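Local coordinates for EGF family domain-containing protein (Toxoplasma gondii, PDB 4Z80) that binds a RON2-like peptide and probably acts as a divergent AMA-type receptor at the moving junction during host-cell invasion, at residues V353-P366 with P460-V472. Sequence-based numbering, arbitrary orientation.
Sequences VRWGVVSKGKYCKP and PDSIAVLPEDKCV
Cys364 and Glu468 form a single beta bridge, their CA atoms 4.8 Å apart: Cys364 N donates to Pro467 O (3.0 Å) and Asp469 N to Cys364 O (2.9 Å). Pro467-Asp469 thus run beside the 363-366 strand of the beta hairpin formed by 353-359 and 363-366, in a parallel bridge pattern centred on Cys364. The hairpin belongs to the AMA1-like part of the chain, related to PAN domains. The second donor stands 41° out of the Cys364 carbonyl plane, and Glu468 CA also approaches that oxygen, in a CA-H...O contact.

Two carboxylates of the 460-472 segment reach back to the hairpin. Glu468 runs fully extended from a CG anti to its backbone N (chi1 176°), and its OE1 meets Arg354 NH1 at 3.0 Å in a salt bridge. Guanidinium and carboxylate planes are turned 70° apart, and only NH1 bonds the carboxylate directly; a water linking Arg354 NH2 to Glu468 OE2 supplies the second connection. Around the bridge, Tyr363 crosses Pro467 at about a right angle, its CD1 3.8 Å from Pro467 CG, while Leu466 packs its CB on Cys364 CB at 3.9 Å. The Cys364-Cys436 disulfide ties this hairpin strand to strand 436-440, whose Leu437 pairs by backbone with Ala464 and Leu466.

Asp469 divides its oxygens: OD1 accepts from Cys471 N in an Asx turn, which helps fix the carboxylate's rotation, and OD2 receives Ser359 OG at 2.6 Å through its anti lone pair.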
ATOM      1  N   VAL A 353      -4.600  18.922  22.361  1.00 12.03           N
ATOM      2  CA  VAL A 353      -6.009  18.590  22.502  1.00 11.48           C
ATOM      3  C   VAL A 353      -6.196  17.198  23.081  1.00 10.99           C
ATOM      4  O   VAL A 353      -5.276  16.376  23.056  1.00 13.30           O
ATOM      5  CB  VAL A 353      -6.772  18.689  21.162  1.00 11.81           C
ATOM      6  CG1 VAL A 353      -6.958  20.167  20.758  1.00 14.65           C
ATOM      7  CG2 VAL A 353      -6.060  17.900  20.063  1.00 12.80           C
ATOM      8  N   ARG A 354      -7.399  16.985  23.608  1.00 12.64           N
ATOM      9  CA  ARG A 354      -7.828  15.721  24.220  1.00 12.31           C
ATOM     10  C   ARG A 354      -9.123  15.236  23.557  1.00 15.81           C
ATOM     11  O   ARG A 354     -10.048  16.029  23.372  1.00 14.05           O
ATOM     12  CB  ARG A 354      -8.076  15.902  25.723  1.00 16.74           C
ATOM     13  CG  ARG A 354      -6.962  16.559  26.507  1.00 13.78           C
ATOM     14  CD  ARG A 354      -7.502  17.286  27.741  1.00 15.57           C
ATOM     15  NE  ARG A 354      -8.182  16.390  28.672  1.00 20.20           N
ATOM     16  CZ  ARG A 354      -8.944  16.799  29.683  1.00 19.92           C
ATOM     17  NH1 ARG A 354      -9.147  18.096  29.893  1.00 21.98           N
ATOM     18  NH2 ARG A 354      -9.518  15.911  30.482  1.00 21.74           N
ATOM     19  N   TRP A 355      -9.223  13.949  23.220  1.00 11.90           N
ATOM     20  CA  TRP A 355     -10.465  13.417  22.647  1.00 11.52           C
ATOM     21  C   TRP A 355     -11.637  13.526  23.613  1.00 14.25           C
ATOM     22  O   TRP A 355     -11.499  13.203  24.791  1.00 14.43           O
ATOM     23  CB  TRP A 355     -10.315  11.939  22.258  1.00  9.47           C
ATOM     24  CG  TRP A 355      -9.240  11.652  21.258  1.00 11.72           C
ATOM     25  CD1 TRP A 355      -8.046  11.037  21.492  1.00 11.98           C
ATOM     26  CD2 TRP A 355      -9.267  11.956  19.859  1.00 12.27           C
ATOM     27  NE1 TRP A 355      -7.325  10.945  20.332  1.00 11.95           N
ATOM     28  CE2 TRP A 355      -8.053  11.498  19.311  1.00 12.33           C
ATOM     29  CE3 TRP A 355     -10.201  12.566  19.018  1.00 11.58           C
ATOM     30  CZ2 TRP A 355      -7.738  11.647  17.964  1.00 10.66           C
ATOM     31  CZ3 TRP A 355      -9.893  12.712  17.683  1.00 13.19           C
ATOM     32  CH2 TRP A 355      -8.671  12.256  17.166  1.00 12.42           C
ATOM     33  N   GLY A 356     -12.795  13.932  23.105  1.00 12.90           N
ATOM     34  CA  GLY A 356     -13.991  13.997  23.928  1.00 14.53           C
ATOM     35  C   GLY A 356     -15.276  13.705  23.185  1.00 11.85           C
ATOM     36  O   GLY A 356     -15.279  13.416  21.983  1.00 12.67           O
ATOM     37  N   VAL A 357     -16.381  13.770  23.926  1.00 14.19           N
ATOM     38  CA  VAL A 357     -17.724  13.687  23.355  1.00 14.79           C
ATOM     39  C   VAL A 357     -18.506  14.905  23.848  1.00 16.23           C
ATOM     40  O   VAL A 357     -18.159  15.494  24.863  1.00 17.39           O
ATOM     41  CB  VAL A 357     -18.446  12.376  23.744  1.00 16.37           C
ATOM     42  CG1 VAL A 357     -17.718  11.172  23.142  1.00 16.57           C
ATOM     43  CG2 VAL A 357     -18.568  12.247  25.259  1.00 19.65           C
ATOM     44  N   VAL A 358     -19.545  15.295  23.121  1.00 17.94           N
ATOM     45  CA  VAL A 358     -20.260  16.517  23.456  1.00 18.22           C
ATOM     46  C   VAL A 358     -21.034  16.320  24.756  1.00 19.52           C
ATOM     47  O   VAL A 358     -21.594  15.251  25.005  1.00 23.22           O
ATOM     48  CB  VAL A 358     -21.210  16.946  22.320  1.00 21.42           C
ATOM     49  CG1 VAL A 358     -22.062  18.140  22.740  1.00 21.13           C
ATOM     50  CG2 VAL A 358     -20.410  17.306  21.071  1.00 19.70           C
ATOM     51  N   SER A 359     -21.022  17.355  25.584  1.00 20.76           N
ATOM     52  CA  SER A 359     -21.761  17.358  26.837  1.00 20.10           C
ATOM     53  C   SER A 359     -22.579  18.640  26.937  1.00 23.45           C
ATOM     54  O   SER A 359     -22.041  19.735  26.793  1.00 20.44           O
ATOM     55  CB  SER A 359     -20.805  17.231  28.021  1.00 23.02           C
ATOM     56  OG  SER A 359     -21.511  17.212  29.250  1.00 26.79           O
ATOM     57  N   LYS A 360     -23.882  18.490  27.153  1.00 25.36           N
ATOM     58  CA  LYS A 360     -24.788  19.626  27.318  1.00 30.07           C
ATOM     59  C   LYS A 360     -24.697  20.627  26.169  1.00 29.83           C
ATOM     60  O   LYS A 360     -24.658  21.838  26.389  1.00 29.73           O
ATOM     61  CB  LYS A 360     -24.509  20.333  28.644  1.00 29.74           C
ATOM     62  CG  LYS A 360     -24.680  19.440  29.864  1.00 32.35           C
ATOM     63  CD  LYS A 360     -23.874  19.951  31.042  1.00 36.07           C
ATOM     64  CE  LYS A 360     -23.803  18.919  32.158  1.00 44.25           C
ATOM     65  NZ  LYS A 360     -25.108  18.765  32.851  1.00 50.04           N
ATOM     66  N   GLY A 361     -24.651  20.110  24.946  1.00 29.09           N
ATOM     67  CA  GLY A 361     -24.773  20.934  23.758  1.00 30.53           C
ATOM     68  C   GLY A 361     -23.528  21.676  23.308  1.00 26.01           C
ATOM     69  O   GLY A 361     -23.139  21.569  22.145  1.00 28.06           O
ATOM     70  N   LYS A 362     -22.910  22.438  24.210  1.00 24.39           N
ATOM     71  CA  LYS A 362     -21.820  23.335  23.821  1.00 26.39           C
ATOM     72  C   LYS A 362     -20.542  23.108  24.625  1.00 23.15           C
ATOM     73  O   LYS A 362     -19.641  23.943  24.612  1.00 23.99           O
ATOM     74  CB  LYS A 362     -22.278  24.797  23.955  1.00 32.32           C
ATOM     75  CG  LYS A 362     -23.430  25.007  24.922  1.00 42.73           C
ATOM     76  CD  LYS A 362     -23.713  26.491  25.156  1.00 45.57           C
ATOM     77  CE  LYS A 362     -22.679  27.122  26.079  1.00 45.98           C
ATOM     78  NZ  LYS A 362     -23.154  28.420  26.634  1.00 51.69           N
ATOM     79  N   TYR A 363     -20.454  21.963  25.301  1.00 24.26           N
ATOM     80  CA  TYR A 363     -19.246  21.603  26.038  1.00 20.23           C
ATOM     81  C   TYR A 363     -18.749  20.245  25.578  1.00 17.90           C
ATOM     82  O   TYR A 363     -19.425  19.547  24.823  1.00 17.30           O
ATOM     83  CB  TYR A 363     -19.503  21.605  27.543  1.00 21.42           C
ATOM     84  CG  TYR A 363     -19.920  22.966  28.057  1.00 25.58           C
ATOM     85  CD1 TYR A 363     -18.972  23.889  28.466  1.00 30.48           C
ATOM     86  CD2 TYR A 363     -21.259  23.334  28.107  1.00 32.71           C
ATOM     87  CE1 TYR A 363     -19.341  25.140  28.924  1.00 30.63           C
ATOM     88  CE2 TYR A 363     -21.637  24.588  28.565  1.00 33.69           C
ATOM     89  CZ  TYR A 363     -20.670  25.484  28.969  1.00 31.08           C
ATOM     90  OH  TYR A 363     -21.029  26.733  29.425  1.00 41.02           O
ATOM     91  N   CYS A 364     -17.543  19.907  26.013  1.00 18.60           N
ATOM     92  CA  CYS A 364     -16.904  18.654  25.653  1.00 18.44           C
ATOM     93  C   CYS A 364     -16.427  18.003  26.941  1.00 18.49           C
ATOM     94  O   CYS A 364     -15.871  18.674  27.803  1.00 18.89           O
ATOM     95  CB  CYS A 364     -15.741  18.901  24.683  1.00 18.71           C
ATOM     96  SG  CYS A 364     -15.054  17.420  23.881  1.00 19.90           S
ATOM     97  N   LYS A 365     -16.683  16.709  27.092  1.00 16.61           N
ATOM     98  CA  LYS A 365     -16.124  15.959  28.207  1.00 21.16           C
ATOM     99  C   LYS A 365     -15.207  14.869  27.663  1.00 16.91           C
ATOM    100  O   LYS A 365     -15.450  14.330  26.579  1.00 16.02           O
ATOM    101  CB  LYS A 365     -17.232  15.364  29.083  1.00 20.88           C
ATOM    102  CG  LYS A 365     -18.177  14.424  28.360  1.00 22.16           C
ATOM    103  CD  LYS A 365     -19.265  13.903  29.298  1.00 25.83           C
ATOM    104  CE  LYS A 365     -20.229  12.987  28.570  1.00 28.99           C
ATOM    105  NZ  LYS A 365     -21.337  12.532  29.461  1.00 41.37           N
ATOM    106  N   PRO A 366     -14.131  14.562  28.399  1.00 17.08           N
ATOM    107  CA  PRO A 366     -13.213  13.553  27.875  1.00 17.17           C
ATOM    108  C   PRO A 366     -13.900  12.211  27.754  1.00 19.57           C
ATOM    109  O   PRO A 366     -14.821  11.889  28.516  1.00 18.17           O
ATOM    110  CB  PRO A 366     -12.081  13.524  28.907  1.00 17.24           C
ATOM    111  CG  PRO A 366     -12.655  14.124  30.136  1.00 26.03           C
ATOM    112  CD  PRO A 366     -13.657  15.128  29.672  1.00 19.97           C
ATOM    113  N   PRO A 460      -5.986  20.677  15.240  1.00 13.88           N
ATOM    114  CA  PRO A 460      -7.203  20.311  14.524  1.00 12.59           C
ATOM    115  C   PRO A 460      -7.878  21.566  14.004  1.00 16.37           C
ATOM    116  O   PRO A 460      -7.482  22.666  14.387  1.00 15.06           O
ATOM    117  CB  PRO A 460      -8.053  19.646  15.596  1.00 15.59           C
ATOM    118  CG  PRO A 460      -7.669  20.393  16.841  1.00 14.09           C
ATOM    119  CD  PRO A 460      -6.197  20.692  16.699  1.00 15.07           C
ATOM    120  N   ASP A 461      -8.880  21.412  13.153  1.00 15.88           N
ATOM    121  CA  ASP A 461      -9.767  22.526  12.836  1.00 15.31           C
ATOM    122  C   ASP A 461     -10.437  22.996  14.129  1.00 17.29           C
ATOM    123  O   ASP A 461     -10.943  22.182  14.905  1.00 15.48           O
ATOM    124  CB  ASP A 461     -10.801  22.100  11.789  1.00 15.30           C
ATOM    125  CG  ASP A 461     -11.553  23.275  11.188  1.00 20.23           C
ATOM    126  OD1 ASP A 461     -12.112  24.091  11.948  1.00 16.35           O
ATOM    127  OD2 ASP A 461     -11.584  23.369   9.943  1.00 29.69           O
ATOM    128  N   SER A 462     -10.431  24.303  14.376  1.00 13.88           N
ATOM    129  CA  SER A 462     -10.982  24.847  15.615  1.00 13.88           C
ATOM    130  C   SER A 462     -12.486  24.567  15.784  1.00 15.66           C
ATOM    131  O   SER A 462     -13.004  24.657  16.897  1.00 15.66           O
ATOM    132  CB  SER A 462     -10.720  26.358  15.694  1.00 15.91           C
ATOM    133  OG  SER A 462     -11.313  27.046  14.612  1.00 17.06           O
ATOM    134  N   ILE A 463     -13.175  24.213  14.700  1.00 14.95           N
ATOM    135  CA  ILE A 463     -14.580  23.816  14.792  1.00 15.52           C
ATOM    136  C   ILE A 463     -14.776  22.641  15.757  1.00 16.91           C
ATOM    137  O   ILE A 463     -15.840  22.488  16.363  1.00 18.60           O
ATOM    138  CB  ILE A 463     -15.141  23.437  13.406  1.00 14.82           C
ATOM    139  CG1 ILE A 463     -16.670  23.291  13.433  1.00 20.37           C
ATOM    140  CG2 ILE A 463     -14.533  22.141  12.891  1.00 18.08           C
ATOM    141  CD1 ILE A 463     -17.417  24.530  13.896  1.00 20.87           C
ATOM    142  N   ALA A 464     -13.735  21.833  15.918  1.00 15.86           N
ATOM    143  CA  ALA A 464     -13.798  20.647  16.787  1.00 17.93           C
ATOM    144  C   ALA A 464     -13.736  20.957  18.276  1.00 20.04           C
ATOM    145  O   ALA A 464     -14.175  20.152  19.098  1.00 16.92           O
ATOM    146  CB  ALA A 464     -12.675  19.707  16.437  1.00 16.22           C
ATOM    147  N   VAL A 465     -13.184  22.114  18.629  1.00 15.05           N
ATOM    148  CA  VAL A 465     -12.806  22.399  20.000  1.00 16.13           C
ATOM    149  C   VAL A 465     -13.933  23.100  20.757  1.00 23.04           C
ATOM    150  O   VAL A 465     -14.508  24.081  20.280  1.00 20.40           O
ATOM    151  CB  VAL A 465     -11.510  23.240  20.030  1.00 18.63           C
ATOM    152  CG1 VAL A 465     -11.117  23.590  21.447  1.00 20.51           C
ATOM    153  CG2 VAL A 465     -10.373  22.481  19.359  1.00 21.09           C
ATOM    154  N   LEU A 466     -14.266  22.555  21.924  1.00 17.87           N
ATOM    155  CA  LEU A 466     -15.264  23.142  22.817  1.00 17.27           C
ATOM    156  C   LEU A 466     -14.680  23.260  24.217  1.00 20.10           C
ATOM    157  O   LEU A 466     -13.779  22.507  24.584  1.00 18.74           O
ATOM    158  CB  LEU A 466     -16.543  22.299  22.860  1.00 18.22           C
ATOM    159  CG  LEU A 466     -17.395  22.256  21.600  1.00 18.49           C
ATOM    160  CD1 LEU A 466     -18.493  21.206  21.737  1.00 23.20           C
ATOM    161  CD2 LEU A 466     -17.998  23.620  21.307  1.00 24.93           C
ATOM    162  N   PRO A 467     -15.195  24.210  25.015  1.00 18.92           N
ATOM    163  CA  PRO A 467     -14.774  24.282  26.416  1.00 21.24           C
ATOM    164  C   PRO A 467     -15.145  23.006  27.165  1.00 18.88           C
ATOM    165  O   PRO A 467     -16.172  22.391  26.856  1.00 20.44           O
ATOM    166  CB  PRO A 467     -15.544  25.492  26.962  1.00 23.57           C
ATOM    167  CG  PRO A 467     -16.682  25.694  26.014  1.00 27.10           C
ATOM    168  CD  PRO A 467     -16.206  25.224  24.678  1.00 22.73           C
ATOM    169  N   GLU A 468     -14.320  22.618  28.131  1.00 21.85           N
ATOM    170  CA  GLU A 468     -14.571  21.405  28.890  1.00 22.76           C
ATOM    171  C   GLU A 468     -15.760  21.580  29.821  1.00 22.33           C
ATOM    172  O   GLU A 468     -15.928  22.628  30.447  1.00 25.37           O
ATOM    173  CB  GLU A 468     -13.333  20.990  29.702  1.00 23.28           C
ATOM    174  CG  GLU A 468     -13.585  19.765  30.589  1.00 24.16           C
ATOM    175  CD  GLU A 468     -12.331  19.220  31.255  1.00 27.88           C
ATOM    176  OE1 GLU A 468     -11.255  19.839  31.126  1.00 29.24           O
ATOM    177  OE2 GLU A 468     -12.431  18.162  31.915  1.00 33.60           O
ATOM    178  N   ASP A 469     -16.602  20.555  29.878  1.00 22.94           N
ATOM    179  CA  ASP A 469     -17.594  20.442  30.937  1.00 24.95           C
ATOM    180  C   ASP A 469     -16.873  20.005  32.207  1.00 29.80           C
ATOM    181  O   ASP A 469     -16.563  18.830  32.371  1.00 32.45           O
ATOM    182  CB  ASP A 469     -18.686  19.443  30.554  1.00 28.77           C
ATOM    183  CG  ASP A 469     -19.803  19.367  31.584  1.00 29.41           C
ATOM    184  OD1 ASP A 469     -19.660  19.956  32.678  1.00 34.90           O
ATOM    185  OD2 ASP A 469     -20.828  18.720  31.294  1.00 31.70           O
ATOM    186  N   LYS A 470     -16.606  20.949  33.103  1.00 29.96           N
ATOM    187  CA  LYS A 470     -15.827  20.652  34.300  1.00 34.26           C
ATOM    188  C   LYS A 470     -16.702  20.212  35.474  1.00 41.27           C
ATOM    189  O   LYS A 470     -16.205  20.043  36.589  1.00 46.24           O
ATOM    190  CB  LYS A 470     -14.996  21.871  34.703  1.00 31.59           C
ATOM    191  CG  LYS A 470     -13.945  22.262  33.675  1.00 34.53           C
ATOM    192  CD  LYS A 470     -13.107  23.432  34.149  1.00 38.44           C
ATOM    193  CE  LYS A 470     -12.117  23.864  33.079  1.00 39.93           C
ATOM    194  NZ  LYS A 470     -11.436  25.136  33.436  1.00 50.42           N
ATOM    195  N   CYS A 471     -17.994  20.015  35.221  1.00 36.38           N
ATOM    196  CA  CYS A 471     -18.939  19.649  36.274  1.00 41.21           C
ATOM    197  C   CYS A 471     -19.197  18.143  36.340  1.00 48.54           C
ATOM    198  O   CYS A 471     -19.882  17.668  37.246  1.00 56.38           O
ATOM    199  CB  CYS A 471     -20.264  20.382  36.069  1.00 41.78           C
ATOM    200  SG  CYS A 471     -20.175  22.157  36.376  1.00 54.03           S
ATOM    201  N   VAL A 472     -18.645  17.403  35.382  1.00 42.16           N
ATOM    202  CA  VAL A 472     -18.870  15.960  35.283  1.00 50.81           C
ATOM    203  C   VAL A 472     -18.518  15.248  36.588  1.00 50.80           C
ATOM    204  O   VAL A 472     -19.177  14.282  36.974  1.00 57.09           O
ATOM    205  CB  VAL A 472     -18.039  15.323  34.141  1.00 54.82           C
ATOM    206  CG1 VAL A 472     -18.463  13.881  33.911  1.00 52.08           C
ATOM    207  CG2 VAL A 472     -18.185  16.112  32.848  1.00 46.67           C
TER
HETATM  208  O   HOH W   1     -10.699  16.452  32.942  1.00 33.17           O